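Local coordinates for SusD homolog (Bacteroides ovatus, PDB 4F53), which probably binds glycans, perhaps mucin O-glycans, at the cell surface as a SusD-family outer-membrane lipoprotein, at residues A[314-319]-A[400-405]. Numbering follows the deposited sequence.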
# COMPACT_ATOMS: atom_id res chain seq x y z
N TYR A 314 -20.33 13.04 11.31
CA TYR A 314 -20.74 12.57 9.99
C TYR A 314 -22.15 12.98 9.69
O TYR A 314 -23.01 12.95 10.58
CB TYR A 314 -20.69 11.05 9.92
CG TYR A 314 -19.31 10.46 9.80
CD1 TYR A 314 -18.56 10.16 10.94
CD2 TYR A 314 -18.77 10.16 8.56
CE1 TYR A 314 -17.28 9.61 10.83
CE2 TYR A 314 -17.50 9.61 8.44
CZ TYR A 314 -16.76 9.34 9.58
OH TYR A 314 -15.53 8.77 9.46
N ASN A 315 -22.43 13.28 8.41
CA ASN A 315 -23.82 13.48 7.97
C ASN A 315 -24.46 12.09 8.04
O ASN A 315 -23.78 11.11 7.71
CB ASN A 315 -23.84 14.08 6.57
CG ASN A 315 -23.68 15.57 6.52
OD1 ASN A 315 -24.17 16.31 7.38
ND2 ASN A 315 -23.04 16.05 5.47
N SER A 316 -25.71 11.96 8.53
CA SER A 316 -26.37 10.65 8.70
C SER A 316 -26.53 9.82 7.41
O SER A 316 -26.77 8.62 7.51
CB SER A 316 -27.73 10.79 9.38
OG SER A 316 -28.64 11.48 8.54
N TRP A 317 -26.40 10.44 6.22
CA TRP A 317 -26.55 9.72 4.95
C TRP A 317 -25.22 9.36 4.30
O TRP A 317 -25.22 8.87 3.17
CB TRP A 317 -27.42 10.52 3.95
CG TRP A 317 -28.82 10.81 4.42
CD1 TRP A 317 -29.46 10.26 5.49
CD2 TRP A 317 -29.75 11.72 3.82
NE1 TRP A 317 -30.70 10.81 5.63
CE2 TRP A 317 -30.92 11.70 4.60
CE3 TRP A 317 -29.71 12.54 2.68
CZ2 TRP A 317 -32.04 12.48 4.29
CZ3 TRP A 317 -30.81 13.33 2.38
CH2 TRP A 317 -31.96 13.30 3.18
N SER A 318 -24.10 9.52 5.04
CA SER A 318 -22.72 9.25 4.58
C SER A 318 -22.48 7.87 3.98
O SER A 318 -21.62 7.75 3.10
CB SER A 318 -21.73 9.45 5.73
OG SER A 318 -21.71 10.82 6.09
N GLN A 319 -23.21 6.83 4.42
CA GLN A 319 -22.98 5.48 3.88
C GLN A 319 -23.63 5.32 2.49
O GLN A 319 -23.37 4.33 1.82
CB GLN A 319 -23.39 4.39 4.87
CG GLN A 319 -22.59 4.47 6.18
CD GLN A 319 -23.03 3.47 7.23
OE1 GLN A 319 -24.08 2.84 7.14
NE2 GLN A 319 -22.20 3.29 8.25
N SER A 400 -31.59 17.36 3.71
CA SER A 400 -32.41 17.28 4.92
C SER A 400 -31.68 16.61 6.09
O SER A 400 -31.23 15.46 5.98
CB SER A 400 -33.71 16.54 4.62
OG SER A 400 -34.60 16.72 5.70
N ALA A 401 -31.56 17.35 7.23
CA ALA A 401 -30.91 16.95 8.49
C ALA A 401 -29.39 16.69 8.32
O ALA A 401 -28.76 16.20 9.26
CB ALA A 401 -31.59 15.71 9.07
N GLN A 402 -28.81 17.02 7.13
CA GLN A 402 -27.39 16.84 6.82
C GLN A 402 -26.70 18.16 7.11
O GLN A 402 -26.67 19.04 6.27
CB GLN A 402 -27.18 16.37 5.36
CG GLN A 402 -28.02 15.16 4.90
CD GLN A 402 -27.92 13.96 5.80
OE1 GLN A 402 -26.91 13.26 5.81
NE2 GLN A 402 -28.95 13.71 6.57
N THR A 403 -26.17 18.28 8.34
CA THR A 403 -25.56 19.49 8.93
C THR A 403 -24.21 19.90 8.33
O THR A 403 -23.94 21.09 8.21
CB THR A 403 -25.41 19.22 10.45
OG1 THR A 403 -26.72 19.20 11.03
CG2 THR A 403 -24.54 20.25 11.18
N TYR A 404 -23.37 18.93 7.98
CA TYR A 404 -22.00 19.17 7.56
C TYR A 404 -21.82 19.31 6.05
O TYR A 404 -22.61 18.80 5.26
CB TYR A 404 -21.10 18.05 8.10
CG TYR A 404 -21.24 17.83 9.60
CD1 TYR A 404 -20.50 18.59 10.50
CD2 TYR A 404 -22.10 16.87 10.11
CE1 TYR A 404 -20.62 18.40 11.88
CE2 TYR A 404 -22.23 16.66 11.48
CZ TYR A 404 -21.48 17.43 12.37
OH TYR A 404 -21.58 17.22 13.72
N ASP A 405 -20.76 20.02 5.67
CA ASP A 405 -20.34 20.24 4.28
C ASP A 405 -18.83 19.95 4.20
O ASP A 405 -18.02 20.77 4.64
CB ASP A 405 -20.67 21.67 3.81
CG ASP A 405 -20.15 22.00 2.41
OD1 ASP A 405 -19.93 21.05 1.63
OD2 ASP A 405 -19.99 23.20 2.10
O HOH W 1 -26.78 14.26 10.02
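S400 meets W317 through its carbonyl oxygen, which lies over the outer part of one indole face, 3.5 Å from CZ2; its CB reaches CH2. The next carbonyl, that of A401, is joined to the backbone N of S316 through one water. Q402 then turns its amide to the type I turn N315–S318, keeping one N-H for its own segment. Bent at chi2 (-53°), its chain carries the amide over the same face of W317, the two planes only 13° apart, while CG makes a CH-pi contact 4.1 Å from the centroid of the six-membered ring. A glutamine suits this place because it both accepts and donates: OE1 takes the backbone N-H of W317 at 2.9 Å, and NE2 gives one nearly straight bond to S316 OG (3.0 Å) and another back to S400 O, two residues earlier. Both NE2 partners lie close to the amide plane, which fixes the rotation of the group. A leucine here would probably leave the W317 N-H and S400 O without these mates, and S316 OG without its donor. At Y404 the roles reverse, and N315 pairs with the backbone: its OD1 accepts from Y404 N, and its ND2 donates almost straight to Y404 O from above that carbonyl's plane, each at 2.8 Å, a two-bond grip that a buried carboxamide can supply. N315 OD1 also lies at the edge of the Y404 ring. The contact thus ties the loop between helix 288-291 and strand 332-335 to the one between helices 379-383 and 423-438, its centre about 30 Å from the chain's centre.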